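Long-range contacts in ADP-ribosylation factor-binding protein GGA2 (Saccharomyces cerevisiae, PDB 3MNM), which may help regulate membrane traffic through the trans-Golgi network, binds ARF1 and ARF2, and is represented here by its GAE domain: residues A[9-13]-A[22-26]; A[38-44]-A[72-78]; A[47-53]-A[101-107]. One frame throughout, in Å; residues are numbered along the deposited sequence. Where two conformers were deposited one is given.

In the fold
The GAE domain is an Ig-like β-sandwich, and the three contacts sample both of its sheets. Contacts 1 and 2, their centres about 17 Å apart, both reach one sheet, in which strands 19-27 and 38-41 are neighbours; 72-78 is loop docked on it. Arg10 NH2 ties the two contacts by a 2.8 Å salt bridge to Asp78 OD2. Contact 3 lies in the facing sheet, its centre about 12 Å from that of contact 2 and about 19 Å from that of contact 1. Phe39 and Phe52 meet edge-to-face across the interior, and Met72 N probably hydrogen-bonds Ile47 O at 2.9 Å. Glycerol, probably from the crystallisation liquor, touches contacts 2 and 3.

Contact 1 of 3, residues A[9-13]-A[22-26]; sequences ARTLV and EFEIS
A bend at the second torsion of Arg10 (chi2 -101°) carries its guanidinium along the face of the hairpin to meet both Glu22 and Glu24, whose chains run extended beyond CG. The two acids approach the rim of the guanidinium, close to its plane. Arg10 NE gives a nearly straight bond (171°) to Glu24 OE2 at 2.8 Å, reaching the anti side of that oxygen from somewhat outside the carboxylate plane. The second bridge is more bent: Arg10 NH1 meets Glu22 OE1 at 2.9 Å from above a carboxylate that stands 85° to the guanidinium. Arginine suits this place because its flat end offers several N-H groups in different directions, and NH2 is left to serve Asp78 and a water that donates to Glu24 OE2 at 2.7 Å. Phe38 adds a cation-pi contact.

The backbones of strands 10-15 and 19-27 are joined antiparallel through the hydrogen-bonded pair Thr11 and Phe23, with Thr11 N to Phe23 O at 2.7 Å and Phe23 N to Thr11 O at 2.8 Å. On the face that bears these two side chains, a branch of Val13 sits over the middle of the Phe23 ring, its CG2 3.4 Å from the ring centroid, a CH-pi contact; Phe118 packs edge-to-face with the same ring. Next to the Thr11–Phe23 pair, a water joins the two backbones: it accepts from Ile25 N at 3.0 Å, donates to Ala9 O and bonds the Thr11 hydroxyl, so a threonine here can help hold the bridging water.

With three acids gathered round a single arginine, the positive charge is probably stabilised, and the bonds to NE and NH1 fix the rotation of the guanidinium on this partly exposed surface.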
loop_
_atom_site.group_PDB
_atom_site.type_symbol
_atom_site.label_atom_id
_atom_site.label_comp_id
_atom_site.label_asym_id
_atom_site.label_seq_id
_atom_site.Cartn_x
_atom_site.Cartn_y
_atom_site.Cartn_z
ATOM N N ALA A 9 9.750 -11.106 -0.339
ATOM C CA ALA A 9 8.854 -11.270 -1.477
ATOM C C ALA A 9 7.727 -10.240 -1.439
ATOM O O ALA A 9 7.377 -9.733 -0.374
ATOM C CB ALA A 9 8.282 -12.678 -1.507
ATOM N N ARG A 10 7.175 -9.930 -2.606
ATOM C CA ARG A 10 6.065 -8.986 -2.697
ATOM C C ARG A 10 4.751 -9.725 -2.665
ATOM O O ARG A 10 4.582 -10.743 -3.339
ATOM C CB ARG A 10 6.128 -8.195 -3.997
ATOM C CG ARG A 10 7.388 -7.384 -4.174
ATOM C CD ARG A 10 7.131 -5.944 -3.849
ATOM N NE ARG A 10 8.356 -5.161 -3.902
ATOM C CZ ARG A 10 8.587 -4.193 -4.783
ATOM N NH1 ARG A 10 7.674 -3.883 -5.698
ATOM N NH2 ARG A 10 9.739 -3.544 -4.741
ATOM N N THR A 11 3.813 -9.209 -1.888
ATOM C CA THR A 11 2.449 -9.681 -1.972
ATOM C C THR A 11 1.654 -8.688 -2.799
ATOM O O THR A 11 1.740 -7.470 -2.576
ATOM C CB THR A 11 1.807 -9.823 -0.575
ATOM O OG1 THR A 11 2.663 -10.607 0.272
ATOM C CG2 THR A 11 0.461 -10.498 -0.684
ATOM N N LEU A 12 0.902 -9.196 -3.769
ATOM C CA LEU A 12 0.051 -8.335 -4.578
ATOM C C LEU A 12 -1.187 -7.960 -3.780
ATOM O O LEU A 12 -1.864 -8.820 -3.208
ATOM C CB LEU A 12 -0.353 -8.992 -5.900
ATOM C CG LEU A 12 -1.249 -8.099 -6.761
ATOM C CD1 LEU A 12 -0.460 -6.907 -7.307
ATOM C CD2 LEU A 12 -1.927 -8.863 -7.901
ATOM N N VAL A 13 -1.464 -6.664 -3.721
ATOM C CA VAL A 13 -2.632 -6.156 -3.029
ATOM C C VAL A 13 -3.721 -5.849 -4.039
ATOM O O VAL A 13 -4.861 -6.250 -3.865
ATOM C CB VAL A 13 -2.304 -4.870 -2.221
ATOM C CG1 VAL A 13 -3.563 -4.307 -1.581
ATOM C CG2 VAL A 13 -1.237 -5.173 -1.159
ATOM N N GLU A 22 1.554 -3.220 -4.148
ATOM C CA GLU A 22 2.144 -4.403 -3.518
ATOM C C GLU A 22 2.623 -4.109 -2.095
ATOM O O GLU A 22 3.016 -2.986 -1.787
ATOM C CB GLU A 22 3.328 -4.919 -4.346
ATOM C CG GLU A 22 2.975 -5.325 -5.761
ATOM C CD GLU A 22 4.210 -5.539 -6.616
ATOM O OE1 GLU A 22 5.024 -4.597 -6.728
ATOM O OE2 GLU A 22 4.371 -6.649 -7.176
ATOM N N PHE A 23 2.592 -5.125 -1.231
ATOM C CA PHE A 23 3.187 -5.021 0.094
ATOM C C PHE A 23 4.393 -5.948 0.190
ATOM O O PHE A 23 4.367 -7.069 -0.321
ATOM C CB PHE A 23 2.223 -5.463 1.199
ATOM C CG PHE A 23 1.039 -4.552 1.411
ATOM C CD1 PHE A 23 -0.072 -5.012 2.098
ATOM C CD2 PHE A 23 1.037 -3.253 0.946
ATOM C CE1 PHE A 23 -1.178 -4.188 2.310
ATOM C CE2 PHE A 23 -0.062 -2.428 1.150
ATOM C CZ PHE A 23 -1.168 -2.896 1.835
ATOM N N GLU A 24 5.439 -5.474 0.847
ATOM C CA GLU A 24 6.482 -6.359 1.361
ATOM C C GLU A 24 6.235 -6.511 2.852
ATOM O O GLU A 24 6.299 -5.534 3.601
ATOM C CB GLU A 24 7.889 -5.814 1.061
ATOM C CG GLU A 24 8.380 -6.111 -0.357
ATOM C CD GLU A 24 9.777 -5.555 -0.657
ATOM O OE1 GLU A 24 10.446 -5.038 0.267
ATOM O OE2 GLU A 24 10.199 -5.623 -1.834
ATOM N N ILE A 25 5.924 -7.738 3.278
ATOM C CA ILE A 25 5.559 -8.004 4.660
ATOM C C ILE A 25 6.573 -8.941 5.292
ATOM O O ILE A 25 6.892 -9.982 4.721
ATOM C CB ILE A 25 4.156 -8.640 4.754
ATOM C CG1 ILE A 25 3.121 -7.736 4.077
ATOM C CG2 ILE A 25 3.766 -8.931 6.221
ATOM C CD1 ILE A 25 1.770 -8.393 3.897
ATOM N N SER A 26 7.079 -8.566 6.462
ATOM C CA SER A 26 8.009 -9.425 7.196
ATOM C C SER A 26 7.790 -9.321 8.701
ATOM O O SER A 26 7.368 -8.286 9.205
ATOM C CB SER A 26 9.457 -9.075 6.848
ATOM O OG SER A 26 9.769 -7.731 7.186
HETATM O O HOH W 1 5.272 -9.923 1.357
HETATM O O HOH W 2 12.093 -4.044 -2.816
#

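Contact 2 of 3, residues A[38-44]-A[72-78]; sequences FFTNLSS and MIGNAKD
Asn41, at the end of strand 38-41, docks against the type II β-turn from Ile73 to Ala76, which lies in the loop between strands 50-55 and 80-81 of the sandwich. Backbone bonds join the two: Asn41 N donates to Ala76 O at 2.8 Å and Asn75 N to Ser43 O at 2.9 Å. Asn75 occupies the turn position with positive phi (64°), which asparagine tolerates well, and Gly74, having no side chain, lets its CA come near Ser44 O.

Side chains bond to backbone too. With CG anti to its own N (chi1 -170°), Asn41 holds its amide over the turn, where ND2 donates to Ile73 O at 3.0 Å; Ala76 N, closing the turn, reaches that oxygen from the opposite face. ND2 also serves Ser45 O, while OD1 accepts from Ser43 N at 2.9 Å, an Asx turn. Thr40 OG1 accepts a nearly straight bond from Asp78 N at 3.1 Å, and a water links this hydroxyl to Asp78 OD1, while OD2 of that carboxylate makes a salt bridge to Arg10.

Apolar contact comes from Met72, whose flexible chain brings CE to 3.9 Å from Phe39 CB; its SD lies 3.4 Å from Phe39 O.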
loop_
_atom_site.group_PDB
_atom_site.type_symbol
_atom_site.label_atom_id
_atom_site.label_comp_id
_atom_site.label_asym_id
_atom_site.label_seq_id
_atom_site.Cartn_x
_atom_site.Cartn_y
_atom_site.Cartn_z
ATOM N N PHE A 38 4.371 -0.573 -2.052
ATOM C CA PHE A 38 4.993 -0.132 -3.294
ATOM C C PHE A 38 3.935 0.122 -4.333
ATOM O O PHE A 38 3.064 -0.725 -4.575
ATOM C CB PHE A 38 5.959 -1.194 -3.828
ATOM C CG PHE A 38 7.172 -1.387 -2.981
ATOM C CD1 PHE A 38 8.323 -0.651 -3.226
ATOM C CD2 PHE A 38 7.174 -2.302 -1.939
ATOM C CE1 PHE A 38 9.460 -0.833 -2.450
ATOM C CE2 PHE A 38 8.308 -2.485 -1.162
ATOM C CZ PHE A 38 9.451 -1.749 -1.421
ATOM N N PHE A 39 4.027 1.282 -4.978
ATOM C CA PHE A 39 3.048 1.704 -5.956
ATOM C C PHE A 39 3.714 1.818 -7.303
ATOM O O PHE A 39 4.721 2.500 -7.446
ATOM C CB PHE A 39 2.444 3.049 -5.541
ATOM C CG PHE A 39 1.703 2.980 -4.248
ATOM C CD1 PHE A 39 0.320 2.796 -4.239
ATOM C CD2 PHE A 39 2.380 3.058 -3.043
ATOM C CE1 PHE A 39 -0.367 2.699 -3.027
ATOM C CE2 PHE A 39 1.708 2.957 -1.836
ATOM C CZ PHE A 39 0.329 2.772 -1.830
ATOM N N THR A 40 3.149 1.112 -8.273
ATOM C CA THR A 40 3.658 1.059 -9.640
ATOM C C THR A 40 2.613 1.583 -10.626
ATOM O O THR A 40 1.443 1.172 -10.628
ATOM C CB THR A 40 4.055 -0.386 -10.005
ATOM O OG1 THR A 40 5.229 -0.745 -9.275
ATOM C CG2 THR A 40 4.298 -0.528 -11.523
ATOM N N ASN A 41 3.028 2.507 -11.478
ATOM C CA ASN A 41 2.111 3.121 -12.414
ATOM C C ASN A 41 1.960 2.228 -13.640
ATOM O O ASN A 41 2.954 1.882 -14.269
ATOM C CB ASN A 41 2.647 4.505 -12.806
ATOM C CG ASN A 41 1.651 5.333 -13.605
ATOM O OD1 ASN A 41 0.560 4.874 -13.949
ATOM N ND2 ASN A 41 2.033 6.591 -13.910
ATOM N N LEU A 42 0.727 1.831 -13.956
ATOM C CA LEU A 42 0.478 1.003 -15.143
ATOM C C LEU A 42 -0.023 1.837 -16.322
ATOM O O LEU A 42 -0.294 1.308 -17.403
ATOM C CB LEU A 42 -0.523 -0.120 -14.810
ATOM C CG LEU A 42 -0.087 -1.029 -13.663
ATOM C CD1 LEU A 42 -1.205 -2.005 -13.284
ATOM C CD2 LEU A 42 1.189 -1.786 -13.987
ATOM N N SER A 43 -0.170 3.142 -16.104
ATOM C CA SER A 43 -0.622 4.055 -17.137
ATOM C C SER A 43 0.593 4.648 -17.855
ATOM O O SER A 43 1.653 4.760 -17.262
ATOM C CB SER A 43 -1.438 5.190 -16.519
ATOM O OG SER A 43 -1.861 6.113 -17.517
ATOM N N SER A 44 0.448 5.004 -19.127
ATOM C CA SER A 44 1.521 5.690 -19.844
ATOM C C SER A 44 1.600 7.145 -19.398
ATOM O O SER A 44 2.599 7.829 -19.634
ATOM C CB SER A 44 1.306 5.618 -21.359
ATOM O OG SER A 44 0.124 6.300 -21.743
ATOM N N MET A 72 4.008 9.971 -9.759
ATOM C CA MET A 72 4.988 9.176 -10.490
ATOM C C MET A 72 4.727 9.224 -11.990
ATOM O O MET A 72 3.591 9.323 -12.455
ATOM C CB MET A 72 5.081 7.737 -9.954
ATOM C CG MET A 72 3.748 7.092 -9.766
ATOM S SD MET A 72 3.988 5.431 -9.065
ATOM C CE MET A 72 2.266 4.929 -8.942
ATOM N N ILE A 73 5.812 9.229 -12.748
ATOM C CA ILE A 73 5.734 9.322 -14.193
ATOM C C ILE A 73 5.092 8.056 -14.769
ATOM O O ILE A 73 5.039 7.029 -14.094
ATOM C CB ILE A 73 7.159 9.514 -14.781
ATOM C CG1 ILE A 73 7.106 9.874 -16.258
ATOM C CG2 ILE A 73 8.011 8.282 -14.573
ATOM C CD1 ILE A 73 8.403 10.482 -16.769
ATOM N N GLY A 74 4.619 8.145 -16.012
ATOM C CA GLY A 74 4.067 6.992 -16.720
ATOM C C GLY A 74 4.968 5.773 -16.595
ATOM O O GLY A 74 6.197 5.876 -16.712
ATOM N N ASN A 75 4.357 4.615 -16.309
ATOM C CA ASN A 75 5.050 3.327 -16.195
ATOM C C ASN A 75 6.069 3.208 -15.069
ATOM O O ASN A 75 6.847 2.260 -15.034
ATOM C CB ASN A 75 5.709 2.919 -17.529
ATOM C CG ASN A 75 4.734 2.911 -18.688
ATOM O OD1 ASN A 75 4.970 3.545 -19.716
ATOM N ND2 ASN A 75 3.636 2.196 -18.532
ATOM N N ALA A 76 6.074 4.158 -14.131
ATOM C CA ALA A 76 7.056 4.114 -13.062
ATOM C C ALA A 76 6.927 2.845 -12.247
ATOM O O ALA A 76 5.841 2.523 -11.771
ATOM C CB ALA A 76 6.909 5.333 -12.143
ATOM N N LYS A 77 8.036 2.140 -12.077
ATOM C CA LYS A 77 8.071 0.996 -11.172
ATOM C C LYS A 77 8.467 1.432 -9.771
ATOM O O LYS A 77 9.506 2.084 -9.570
ATOM C CB LYS A 77 9.012 -0.095 -11.702
ATOM C CG LYS A 77 8.404 -0.883 -12.854
ATOM C CD LYS A 77 9.423 -1.786 -13.550
ATOM C CE LYS A 77 10.034 -2.801 -12.595
ATOM N NZ LYS A 77 11.001 -3.700 -13.306
ATOM N N ASP A 78 7.640 1.079 -8.793
ATOM C CA ASP A 78 7.906 1.462 -7.411
ATOM C C ASP A 78 8.130 2.971 -7.324
ATOM O O ASP A 78 9.065 3.443 -6.654
ATOM C CB ASP A 78 9.123 0.719 -6.854
ATOM C CG ASP A 78 8.904 -0.787 -6.791
ATOM O OD1 ASP A 78 7.746 -1.223 -6.925
ATOM O OD2 ASP A 78 9.892 -1.524 -6.608
HETATM O O HOH W 3 7.303 -2.850 -9.462
HETATM O O HOH W 4 4.744 -0.255 -15.042
#

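Contact 3 of 3, residues A[47-53]-A[101-107]; sequences ISNLVFL and WKVNYSV
The ring of Phe52 turns an edge to Val103, whose CB lies near the ring plane, 4.0 Å from Phe52 CD2, and Phe39 of the other sheet packs edge-to-face with it. Trp101 comes to the same ring obliquely, its CB 3.9 Å from Phe52 CE2. The Tyr105 ring is likewise met at a slant, by Ile47 and Leu50, with Ile47 CG2 3.7 Å from Tyr105 CD2. Tyr105 carries its CG between its own N and carbonyl carbon (chi1 60°), which sets the ring beside Ile47, while its hydroxyl bonds Glu114 on the adjoining strand. Leu50 also packs its CG 3.7 Å from Val103 CG2. Branched aliphatic and aromatic residues fit this inward face, where Leu19 and Ile21 of the opposite sheet are close by.

Strands 50-55 and 100-107 run antiparallel, with Val51 facing Asn104 and Leu53 facing Lys102 as hydrogen-bonded pairs; Val51 N reaches Asn104 O at 2.8 Å. Ser48 and Ser106 form another such pair, but the register slips by one residue between Ser48 and Val51, a β-bulge. A positive phi (55°) lets Asn49 take the bulge, where the chain turns a corner. Its ND2 donates to Ser106 OG at 2.9 Å in one of two conformers of this serine, a bond therefore provisional; there the hydroxyl also bonds Gln111. Further along, beside the Val51–Asn104 pair, a water donates to Val51 O at 3.1 Å and to Asn104 OD1 at 2.8 Å, while Asn104 ND2 bonds Glu113.

One face of the ladder thus seals apolar groups against the facing sheet; that of Ser48, Val51, Leu53, Lys102, Asn104 and Ser106 mixes two aliphatic side chains with polar ones, and water and polar neighbours satisfy Asn104 and Ser106 OG.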
loop_
_atom_site.group_PDB
_atom_site.type_symbol
_atom_site.label_atom_id
_atom_site.label_comp_id
_atom_site.label_asym_id
_atom_site.label_seq_id
_atom_site.Cartn_x
_atom_site.Cartn_y
_atom_site.Cartn_z
ATOM N N ILE A 47 0.665 9.635 -12.808
ATOM C CA ILE A 47 -0.294 9.631 -11.709
ATOM C C ILE A 47 0.114 10.717 -10.722
ATOM O O ILE A 47 1.277 10.817 -10.364
ATOM C CB ILE A 47 -0.319 8.271 -11.001
ATOM C CG1 ILE A 47 -1.056 7.254 -11.875
ATOM C CG2 ILE A 47 -1.005 8.385 -9.624
ATOM C CD1 ILE A 47 -1.138 5.844 -11.265
ATOM N N SER A 48 -0.843 11.526 -10.289
ATOM C CA SER A 48 -0.527 12.599 -9.341
ATOM C C SER A 48 -1.516 12.600 -8.185
ATOM O O SER A 48 -2.498 11.861 -8.209
ATOM C CB SER A 48 -0.552 13.955 -10.054
ATOM O OG SER A 48 -1.809 14.202 -10.645
ATOM N N ASN A 49 -1.246 13.440 -7.188
ATOM C CA ASN A 49 -2.145 13.614 -6.062
ATOM C C ASN A 49 -2.475 12.286 -5.376
ATOM O O ASN A 49 -3.576 12.127 -4.880
ATOM C CB ASN A 49 -3.441 14.284 -6.531
ATOM C CG ASN A 49 -3.191 15.635 -7.188
ATOM O OD1 ASN A 49 -2.202 16.300 -6.893
ATOM N ND2 ASN A 49 -4.098 16.048 -8.061
ATOM N N LEU A 50 -1.520 11.357 -5.324
ATOM C CA LEU A 50 -1.832 10.021 -4.785
ATOM C C LEU A 50 -1.880 10.046 -3.257
ATOM O O LEU A 50 -0.907 10.409 -2.584
ATOM C CB LEU A 50 -0.834 8.958 -5.302
ATOM C CG LEU A 50 -1.286 7.513 -4.969
ATOM C CD1 LEU A 50 -0.881 6.588 -6.126
ATOM C CD2 LEU A 50 -0.667 7.079 -3.649
ATOM N N VAL A 51 -3.027 9.633 -2.714
ATOM C CA VAL A 51 -3.276 9.637 -1.282
ATOM C C VAL A 51 -3.680 8.219 -0.888
ATOM O O VAL A 51 -4.683 7.711 -1.373
ATOM C CB VAL A 51 -4.414 10.622 -0.946
ATOM C CG1 VAL A 51 -4.757 10.572 0.530
ATOM C CG2 VAL A 51 -3.998 12.058 -1.334
ATOM N N PHE A 52 -2.873 7.586 -0.042
ATOM C CA PHE A 52 -3.113 6.197 0.373
ATOM C C PHE A 52 -3.486 6.142 1.847
ATOM O O PHE A 52 -2.790 6.706 2.708
ATOM C CB PHE A 52 -1.844 5.377 0.146
ATOM C CG PHE A 52 -2.004 3.904 0.431
ATOM C CD1 PHE A 52 -1.265 3.303 1.443
ATOM C CD2 PHE A 52 -2.855 3.123 -0.346
ATOM C CE1 PHE A 52 -1.376 1.941 1.693
ATOM C CE2 PHE A 52 -2.981 1.765 -0.095
ATOM C CZ PHE A 52 -2.235 1.172 0.921
ATOM N N LEU A 53 -4.580 5.438 2.139
ATOM C CA LEU A 53 -5.062 5.281 3.511
ATOM C C LEU A 53 -5.096 3.799 3.866
ATOM O O LEU A 53 -5.663 2.999 3.122
ATOM C CB LEU A 53 -6.481 5.867 3.634
ATOM C CG LEU A 53 -7.120 5.857 5.019
ATOM C CD1 LEU A 53 -6.350 6.760 5.992
ATOM C CD2 LEU A 53 -8.586 6.316 4.912
ATOM N N TRP A 101 -7.844 -0.727 2.900
ATOM C CA TRP A 101 -7.030 0.316 2.254
ATOM C C TRP A 101 -7.866 1.101 1.253
ATOM O O TRP A 101 -8.878 0.626 0.738
ATOM C CB TRP A 101 -5.779 -0.281 1.591
ATOM C CG TRP A 101 -6.097 -1.293 0.518
ATOM C CD1 TRP A 101 -6.204 -2.662 0.665
ATOM C CD2 TRP A 101 -6.374 -1.014 -0.858
ATOM N NE1 TRP A 101 -6.524 -3.237 -0.545
ATOM C CE2 TRP A 101 -6.628 -2.251 -1.495
ATOM C CE3 TRP A 101 -6.424 0.165 -1.621
ATOM C CZ2 TRP A 101 -6.953 -2.338 -2.850
ATOM C CZ3 TRP A 101 -6.733 0.071 -2.974
ATOM C CH2 TRP A 101 -6.997 -1.174 -3.574
ATOM N N LYS A 102 -7.439 2.329 0.987
ATOM C CA LYS A 102 -8.102 3.168 0.013
ATOM C C LYS A 102 -7.020 3.990 -0.655
ATOM O O LYS A 102 -6.079 4.427 0.004
ATOM C CB LYS A 102 -9.096 4.108 0.705
ATOM C CG LYS A 102 -9.767 5.061 -0.222
ATOM C CD LYS A 102 -10.858 5.838 0.501
ATOM C CE LYS A 102 -11.510 6.856 -0.421
ATOM N NZ LYS A 102 -12.553 7.653 0.277
ATOM N N VAL A 103 -7.152 4.194 -1.957
ATOM C CA VAL A 103 -6.247 5.092 -2.658
ATOM C C VAL A 103 -7.052 6.035 -3.555
ATOM O O VAL A 103 -8.019 5.633 -4.205
ATOM C CB VAL A 103 -5.156 4.313 -3.454
ATOM C CG1 VAL A 103 -5.753 3.605 -4.669
ATOM C CG2 VAL A 103 -4.007 5.253 -3.871
ATOM N N ASN A 104 -6.669 7.307 -3.545
ATOM C CA ASN A 104 -7.266 8.307 -4.426
ATOM C C ASN A 104 -6.116 8.938 -5.180
ATOM O O ASN A 104 -5.068 9.187 -4.592
ATOM C CB ASN A 104 -7.974 9.399 -3.611
ATOM C CG ASN A 104 -9.254 8.914 -2.987
ATOM O OD1 ASN A 104 -9.229 8.288 -1.931
ATOM N ND2 ASN A 104 -10.386 9.178 -3.645
ATOM N N TYR A 105 -6.295 9.167 -6.473
ATOM C CA TYR A 105 -5.237 9.773 -7.270
ATOM C C TYR A 105 -5.820 10.369 -8.538
ATOM O O TYR A 105 -6.991 10.149 -8.868
ATOM C CB TYR A 105 -4.147 8.742 -7.605
ATOM C CG TYR A 105 -4.642 7.543 -8.387
ATOM C CD1 TYR A 105 -5.115 6.410 -7.725
ATOM C CD2 TYR A 105 -4.630 7.536 -9.779
ATOM C CE1 TYR A 105 -5.575 5.307 -8.428
ATOM C CE2 TYR A 105 -5.083 6.427 -10.494
ATOM C CZ TYR A 105 -5.551 5.319 -9.810
ATOM O OH TYR A 105 -6.014 4.225 -10.513
ATOM N N SER A 106 -5.002 11.135 -9.255
ATOM C CA SER A 106 -5.401 11.721 -10.531
ATOM C C SER A 106 -4.622 11.068 -11.671
ATOM O O SER A 106 -3.422 10.819 -11.535
ATOM C CB SER A 106 -5.095 13.228 -10.527
ATOM O OG SER A 106 -5.526 13.855 -9.333
ATOM N N VAL A 107 -5.289 10.812 -12.793
ATOM C CA VAL A 107 -4.619 10.305 -13.993
ATOM C C VAL A 107 -5.457 10.695 -15.216
ATOM O O VAL A 107 -6.685 10.670 -15.165
ATOM C CB VAL A 107 -4.384 8.769 -13.935
ATOM C CG1 VAL A 107 -5.711 8.015 -13.941
ATOM C CG2 VAL A 107 -3.504 8.309 -15.093
HETATM O O HOH W 5 -1.688 13.177 -13.316
HETATM O O HOH W 6 -7.364 7.991 0.100
#